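NADP-dependent alcohol dehydrogenase (Entamoeba histolytica, PDB 2OUI) catalyses the reversible, NADP-dependent oxidation of alcohols to aldehydes or ketones, most likely with a zinc ion in the active site, and works as a tetramer. Local coordinates at residues L25-R30 and V66-L71; R200-D205 and D343-V348; K234-V239 and K254-G259. The protein carries 1 engineered substitution. One frame throughout, in Å; residues are numbered along the deposited sequence. Where two conformers were deposited one is given.

Interaction 1: residues L25-R30 and V66-L71; sequences LDALVR and VKVGSL
Leu28 and Lys67 sit opposite each other as a hydrogen-bonded pair of two antiparallel strands, their side chains running side by side in the same direction. Leu28 CB lies 3.7 Å from Val66 CG2 and also touches Lys67 CB; its CG also stays in touch with Lys67 CB, and the CD1 branch ends 3.8 Å from Lys67 CD. Lys67 CG is anti to its own backbone N (chi1 -169°), which keeps the aliphatic part of the lysine along the leucine before the ammonium end leads off. Leu28 N donates to Lys67 O at 2.8 Å. Leu28 O takes Val66 N at 2.8 Å and, more weakly, Lys67 N at 3.3 Å, so two consecutive residues face one: a classic beta bulge. Beyond the pair, Gly69 N reaches Asp26 O at 2.9 Å. At the other end Val66 CG1 rests 3.7 Å from Arg30 CD, obliquely to the guanidinium, whose NH2 is held by Gln64 and Asp355. Leu25 CD2 meets Leu71 CB, and both leucines pack on a second subunit. Strand 27-34 has strand 61-68 as one neighbour in the mixed sheet of the GroES-like domain and pairs also with strand 124-126, against which Val29 packs.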
# COMPACT_ATOMS: atom_id res chain seq x y z
N LEU A 25 -0.07 -13.03 -32.39
CA LEU A 25 0.61 -12.86 -31.12
C LEU A 25 0.93 -14.16 -30.39
O LEU A 25 1.53 -14.11 -29.31
CB LEU A 25 -0.23 -11.98 -30.17
CG LEU A 25 -0.55 -10.55 -30.59
CD1 LEU A 25 -1.06 -9.76 -29.37
CD2 LEU A 25 0.65 -9.84 -31.16
N ASP A 26 0.52 -15.30 -30.95
CA ASP A 26 0.57 -16.58 -30.22
C ASP A 26 1.85 -17.37 -30.48
O ASP A 26 2.60 -17.06 -31.39
CB ASP A 26 -0.60 -17.47 -30.64
CG ASP A 26 -1.94 -16.77 -30.54
OD1 ASP A 26 -2.07 -15.83 -29.73
OD2 ASP A 26 -2.87 -17.21 -31.25
N ALA A 27 2.04 -18.42 -29.70
CA ALA A 27 3.09 -19.42 -29.98
C ALA A 27 2.53 -20.81 -29.76
O ALA A 27 1.64 -21.00 -28.93
CB ALA A 27 4.31 -19.21 -29.10
N LEU A 28 3.03 -21.77 -30.52
CA LEU A 28 2.73 -23.16 -30.27
C LEU A 28 3.96 -23.77 -29.61
O LEU A 28 5.08 -23.50 -30.03
CB LEU A 28 2.41 -23.90 -31.56
CG LEU A 28 1.20 -23.39 -32.37
CD1 LEU A 28 0.94 -24.34 -33.52
CD2 LEU A 28 -0.07 -23.28 -31.47
N VAL A 29 3.73 -24.60 -28.58
CA VAL A 29 4.80 -25.09 -27.72
C VAL A 29 4.67 -26.61 -27.55
O VAL A 29 3.56 -27.13 -27.37
CB VAL A 29 4.73 -24.37 -26.32
CG1 VAL A 29 5.83 -24.87 -25.36
CG2 VAL A 29 4.83 -22.87 -26.47
N ARG A 30 5.80 -27.33 -27.61
CA ARG A 30 5.81 -28.77 -27.27
C ARG A 30 6.41 -28.94 -25.87
O ARG A 30 7.35 -28.22 -25.50
CB ARG A 30 6.59 -29.57 -28.32
CG ARG A 30 8.09 -29.32 -28.35
CD ARG A 30 8.73 -30.16 -29.51
NE ARG A 30 10.18 -30.02 -29.59
CZ ARG A 30 10.94 -30.58 -30.54
NH1 ARG A 30 10.37 -31.31 -31.49
NH2 ARG A 30 12.26 -30.41 -30.52
N VAL A 66 7.53 -24.34 -31.13
CA VAL A 66 7.48 -25.01 -32.44
C VAL A 66 6.90 -24.11 -33.53
O VAL A 66 7.09 -24.36 -34.71
CB VAL A 66 6.73 -26.39 -32.41
CG1 VAL A 66 7.45 -27.34 -31.49
CG2 VAL A 66 5.26 -26.22 -31.96
N LYS A 67 6.20 -23.04 -33.13
CA LYS A 67 5.66 -22.08 -34.11
C LYS A 67 5.42 -20.76 -33.43
O LYS A 67 4.98 -20.75 -32.29
CB LYS A 67 4.34 -22.57 -34.66
CG LYS A 67 3.82 -21.77 -35.89
CD LYS A 67 2.52 -22.37 -36.41
CE LYS A 67 2.04 -21.64 -37.68
NZ LYS A 67 3.12 -21.49 -38.70
N VAL A 68 5.71 -19.66 -34.10
CA VAL A 68 5.34 -18.33 -33.55
C VAL A 68 4.51 -17.54 -34.54
O VAL A 68 4.71 -17.68 -35.75
CB VAL A 68 6.59 -17.47 -33.13
CG1 VAL A 68 7.41 -18.13 -32.02
CG2 VAL A 68 7.46 -17.13 -34.34
N GLY A 69 3.61 -16.70 -34.05
CA GLY A 69 2.82 -15.84 -34.93
C GLY A 69 3.63 -14.73 -35.56
O GLY A 69 4.75 -14.44 -35.15
N SER A 70 3.05 -14.08 -36.56
CA SER A 70 3.76 -13.08 -37.35
C SER A 70 4.19 -11.83 -36.58
O SER A 70 5.05 -11.09 -37.05
CB SER A 70 2.95 -12.70 -38.58
OG SER A 70 1.73 -12.06 -38.22
N LEU A 71 3.61 -11.60 -35.40
CA LEU A 71 3.96 -10.39 -34.64
C LEU A 71 4.73 -10.69 -33.36
O LEU A 71 4.88 -9.82 -32.49
CB LEU A 71 2.70 -9.59 -34.30
CG LEU A 71 1.96 -8.93 -35.47
CD1 LEU A 71 0.78 -8.18 -34.89
CD2 LEU A 71 2.90 -8.01 -36.26

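Interaction 2: residues R200-D205 and D343-V348; sequences RKHCCD and DLIKPV. With EDO (1,2-ethanediol), chain J.
Leu344 O is gripped by the guanidinium of Arg200: NH2 donates a nearly straight bond of 2.7 Å, and NE adds a weak one at 3.4 Å. The oxygen lies in the guanidinium plane, at its edge, whereas NH2 stands well above the plane of the carbonyl, 53° out of it. Arg200 NH2 also donates to a water at 3.0 Å, which passes a hydrogen bond on to Ile345 O, so two successive carbonyls are tied to one nitrogen. Bends at chi2 and chi3 (145° and 93°) swing the guanidinium across to the carbonyl of Leu344. Beside it, His202 and Ile345 cross at about a right angle, with Ile345 CD1 3.4 Å from His202 CD2, and Ile345 CG1 lies 4.0 Å from Cys203 SG. Ile345 also touches Pro177 and Leu180 of helix 177-188. Arg200 N donates to O1 of an ethanediol, probably from the crystallisation liquor, at 2.9 Å; Ser199 N and Ile175 N bind the same molecule. Arg200 is the N-cap residue of helix 201-209, and Cys203 touches residues of what is probably the glycine-rich turn (GxGxxG). The arrangement is consistent with the cofactor end of a Rossmann fold, here meeting the chain that enters strand 346-350.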
# COMPACT_ATOMS: atom_id res chain seq x y z
N ARG A 200 1.36 -35.18 6.79
CA ARG A 200 2.11 -36.15 5.96
C ARG A 200 3.59 -35.96 6.34
O ARG A 200 4.13 -34.84 6.24
CB ARG A 200 1.85 -35.90 4.47
CG ARG A 200 2.01 -37.14 3.58
CD ARG A 200 1.00 -37.14 2.42
NE ARG A 200 1.54 -36.53 1.20
CZ ARG A 200 0.86 -35.72 0.39
NH1 ARG A 200 -0.40 -35.38 0.66
NH2 ARG A 200 1.45 -35.21 -0.68
N LYS A 201 4.22 -37.03 6.83
CA LYS A 201 5.55 -36.93 7.43
C LYS A 201 6.57 -36.25 6.53
O LYS A 201 7.27 -35.34 6.96
CB LYS A 201 6.07 -38.30 7.87
CG LYS A 201 7.50 -38.26 8.43
CD LYS A 201 7.90 -39.60 8.98
CE LYS A 201 9.29 -39.54 9.58
NZ LYS A 201 10.34 -39.11 8.59
N HIS A 202 6.68 -36.72 5.29
CA HIS A 202 7.74 -36.20 4.42
C HIS A 202 7.56 -34.70 4.16
O HIS A 202 8.55 -33.94 4.14
CB HIS A 202 7.85 -36.99 3.11
CG HIS A 202 9.06 -36.60 2.30
ND1 HIS A 202 10.35 -36.72 2.77
CD2 HIS A 202 9.17 -36.06 1.05
CE1 HIS A 202 11.20 -36.29 1.86
NE2 HIS A 202 10.51 -35.88 0.81
N CYS A 203 6.31 -34.28 4.01
CA CYS A 203 6.00 -32.85 3.85
C CYS A 203 6.48 -32.02 5.03
O CYS A 203 7.06 -30.94 4.84
CB CYS A 203 4.51 -32.63 3.64
SG CYS A 203 4.01 -33.15 1.96
N CYS A 204 6.21 -32.51 6.24
CA CYS A 204 6.69 -31.88 7.48
C CYS A 204 8.21 -31.75 7.52
O CYS A 204 8.74 -30.69 7.85
CB CYS A 204 6.20 -32.68 8.69
SG CYS A 204 4.36 -32.66 8.89
N ASP A 205 8.91 -32.83 7.20
CA ASP A 205 10.36 -32.82 7.25
C ASP A 205 10.89 -31.76 6.27
O ASP A 205 11.76 -30.97 6.61
CB ASP A 205 10.91 -34.20 6.88
CG ASP A 205 10.64 -35.25 7.95
OD1 ASP A 205 10.50 -34.90 9.15
OD2 ASP A 205 10.57 -36.44 7.56
N ASP A 343 4.70 -41.01 0.20
CA ASP A 343 5.88 -40.71 -0.58
C ASP A 343 5.82 -39.38 -1.37
O ASP A 343 6.86 -38.86 -1.78
CB ASP A 343 5.97 -41.86 -1.61
CG ASP A 343 7.39 -42.17 -2.06
OD1 ASP A 343 8.19 -41.23 -2.32
OD2 ASP A 343 7.71 -43.38 -2.17
N LEU A 344 4.62 -38.86 -1.56
CA LEU A 344 4.36 -37.86 -2.60
C LEU A 344 4.49 -36.42 -2.13
O LEU A 344 3.99 -36.05 -1.07
CB LEU A 344 2.96 -38.06 -3.20
CG LEU A 344 2.46 -37.01 -4.22
CD1 LEU A 344 3.10 -37.28 -5.55
CD2 LEU A 344 0.95 -37.04 -4.38
N ILE A 345 5.18 -35.61 -2.94
CA ILE A 345 5.02 -34.16 -2.93
C ILE A 345 4.62 -33.78 -4.37
O ILE A 345 3.47 -33.49 -4.64
CB ILE A 345 6.30 -33.40 -2.45
CG1 ILE A 345 6.65 -33.83 -1.01
CG2 ILE A 345 6.09 -31.87 -2.57
CD1 ILE A 345 7.96 -33.26 -0.47
N LYS A 346 5.56 -33.89 -5.32
CA LYS A 346 5.25 -33.49 -6.69
C LYS A 346 5.95 -34.42 -7.69
O LYS A 346 7.14 -34.64 -7.58
CB LYS A 346 5.71 -32.03 -6.87
CG LYS A 346 5.15 -31.31 -8.04
CD LYS A 346 3.72 -30.89 -7.84
CE LYS A 346 3.33 -30.08 -9.07
NZ LYS A 346 1.92 -29.60 -9.01
N PRO A 347 5.19 -35.02 -8.63
CA PRO A 347 5.82 -35.76 -9.72
C PRO A 347 6.17 -34.84 -10.89
O PRO A 347 5.57 -33.77 -11.07
CB PRO A 347 4.73 -36.74 -10.17
CG PRO A 347 3.50 -36.44 -9.31
CD PRO A 347 3.72 -35.07 -8.73
N VAL A 348 7.17 -35.25 -11.66
CA VAL A 348 7.50 -34.56 -12.90
C VAL A 348 7.70 -35.58 -14.00
O VAL A 348 8.16 -36.70 -13.77
CB VAL A 348 8.76 -33.66 -12.82
CG1 VAL A 348 8.47 -32.42 -12.03
CG2 VAL A 348 9.96 -34.40 -12.26
C1 EDO J . 0.66 -32.57 4.40
O1 EDO J . 0.00 -32.90 5.63
C2 EDO J . -0.11 -31.46 3.71
O2 EDO J . -0.72 -30.61 4.70
O HOH W 1 0.93 -33.57 -3.08

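Interaction 3: residues K234-V239 and K254-G259; sequences KGVDKV and KMIKPG
Lys257 reaches across to Asp237 in a salt bridge, NZ to OD1 at 2.8 Å, meeting the carboxylate on its syn side but 23° out of its plane. The lysine is extended beyond CG and lies alongside the aspartate; on the way its CG passes 3.2 Å from Lys234 O. NZ has a second carboxylate partner, Glu93 of a third subunit, so the ammonium is shared between an intrachain and an intersubunit charge. The other oxygen, Asp237 OD2, accepts from Thr169 N, so each carboxylate oxygen has a partner. Two backbone bonds make Val236 and Ile256 a parallel bridge pair: Val236 N gives to Met255 O at 2.8 Å, and Lys257 N gives to Val236 O at 2.9 Å. Helix 248-255 ends beside the start of strand 236-241 and leads on to strand 260-264, the parallel neighbour of strand 236-241, in a beta-alpha-beta crossover of the Rossmann-type domain. Asp237 O and Gly259 O are joined by a water that donates to both, at 2.7 and 2.8 Å, and Gly259 O is also bound by Arg97 of the third subunit. Among the apolar side chains, Val239 CG2 fits against Ile256 CD1 at 3.8 Å and Met255 CG at 4.0 Å. Ile256 CG1, anti to the backbone N (chi1 -155°), carries CD1 toward that valine. Lys238 NZ turns to Asp168 and the carbonyl of Asn163.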
# COMPACT_ATOMS: atom_id res chain seq x y z
N LYS A 234 -1.35 -15.43 22.51
CA LYS A 234 -1.42 -14.18 21.72
C LYS A 234 -1.69 -14.35 20.21
O LYS A 234 -2.08 -13.40 19.55
CB LYS A 234 -0.23 -13.24 21.97
CG LYS A 234 1.16 -13.80 21.72
CD LYS A 234 2.17 -13.14 22.69
CE LYS A 234 3.65 -13.42 22.30
NZ LYS A 234 4.10 -14.84 22.48
N GLY A 235 -1.53 -15.57 19.71
CA GLY A 235 -1.79 -15.87 18.31
C GLY A 235 -0.59 -15.51 17.46
O GLY A 235 0.43 -15.04 17.96
N VAL A 236 -0.71 -15.73 16.15
CA VAL A 236 0.36 -15.43 15.21
C VAL A 236 0.07 -14.12 14.49
O VAL A 236 -1.07 -13.64 14.53
CB VAL A 236 0.53 -16.58 14.17
CG1 VAL A 236 0.87 -17.88 14.87
CG2 VAL A 236 -0.74 -16.74 13.30
N ASP A 237 1.07 -13.54 13.82
CA ASP A 237 0.91 -12.25 13.13
C ASP A 237 0.14 -12.37 11.83
O ASP A 237 -0.72 -11.53 11.54
CB ASP A 237 2.28 -11.61 12.86
CG ASP A 237 3.03 -11.29 14.13
OD1 ASP A 237 2.44 -10.64 15.02
OD2 ASP A 237 4.19 -11.70 14.27
N LYS A 238 0.49 -13.38 11.02
CA LYS A 238 -0.06 -13.56 9.67
C LYS A 238 -0.28 -15.07 9.43
O LYS A 238 0.41 -15.90 10.02
CB LYS A 238 0.92 -13.04 8.62
CG LYS A 238 1.39 -11.56 8.81
CD LYS A 238 0.27 -10.51 8.62
CE LYS A 238 0.62 -9.19 9.33
NZ LYS A 238 1.91 -8.63 8.87
N VAL A 239 -1.22 -15.40 8.55
CA VAL A 239 -1.54 -16.80 8.25
C VAL A 239 -1.67 -16.98 6.73
O VAL A 239 -2.31 -16.16 6.05
CB VAL A 239 -2.87 -17.25 8.94
CG1 VAL A 239 -3.25 -18.67 8.50
CG2 VAL A 239 -2.78 -17.18 10.46
N LYS A 254 -9.08 -17.97 14.23
CA LYS A 254 -8.96 -18.20 15.68
C LYS A 254 -7.51 -18.13 16.18
O LYS A 254 -7.26 -17.86 17.36
CB LYS A 254 -9.60 -19.52 16.10
CG LYS A 254 -11.14 -19.57 15.89
CD LYS A 254 -11.69 -20.97 16.12
CE LYS A 254 -13.18 -20.99 15.83
NZ LYS A 254 -13.81 -22.32 16.14
N MET A 255 -6.54 -18.37 15.29
CA MET A 255 -5.14 -18.36 15.72
C MET A 255 -4.42 -17.04 15.46
O MET A 255 -3.28 -16.88 15.93
CB MET A 255 -4.36 -19.48 15.02
CG MET A 255 -4.17 -19.18 13.57
SD MET A 255 -3.11 -20.44 12.80
CE MET A 255 -4.15 -21.91 12.90
N ILE A 256 -5.07 -16.11 14.76
CA ILE A 256 -4.42 -14.89 14.29
C ILE A 256 -4.74 -13.69 15.18
O ILE A 256 -5.86 -13.57 15.72
CB ILE A 256 -4.75 -14.60 12.81
CG1 ILE A 256 -3.65 -13.74 12.15
CG2 ILE A 256 -6.15 -14.00 12.64
CD1 ILE A 256 -3.86 -13.55 10.63
N LYS A 257 -3.77 -12.80 15.35
CA LYS A 257 -3.99 -11.57 16.12
C LYS A 257 -4.97 -10.65 15.38
O LYS A 257 -5.08 -10.75 14.15
CB LYS A 257 -2.66 -10.81 16.21
CG LYS A 257 -1.61 -11.47 17.07
CD LYS A 257 -0.29 -10.69 16.99
CE LYS A 257 0.75 -11.25 17.95
NZ LYS A 257 2.02 -10.46 17.78
N PRO A 258 -5.59 -9.68 16.09
CA PRO A 258 -6.34 -8.65 15.37
C PRO A 258 -5.37 -7.73 14.63
O PRO A 258 -4.21 -7.61 15.03
CB PRO A 258 -7.00 -7.86 16.50
CG PRO A 258 -6.06 -8.02 17.68
CD PRO A 258 -5.63 -9.46 17.55
N GLY A 259 -5.82 -7.13 13.54
CA GLY A 259 -4.92 -6.32 12.70
C GLY A 259 -3.89 -7.18 11.99
O GLY A 259 -2.67 -7.20 12.32
O HOH W 2 -0.65 -9.12 12.73

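From the N terminus, interaction 1 comes first: residues 25-30 meet 66-71 and close a loop of 35 residues within the GroES-like domain. It is complete before the others begin. Interaction 2 opens at 200-205 and closes only at 343-348, and the short loop of interaction 3, from 234-239 to 254-259, is nested inside it. Interaction 3 stays within the parallel sheet and its helices, while interaction 2 returns the late chain to that domain just before it joins the mixed sheet. There strand 346-350 pairs with strand 27-34, so interactions 1 and 2 reach one sheet, although their centres lie about 36 Å apart.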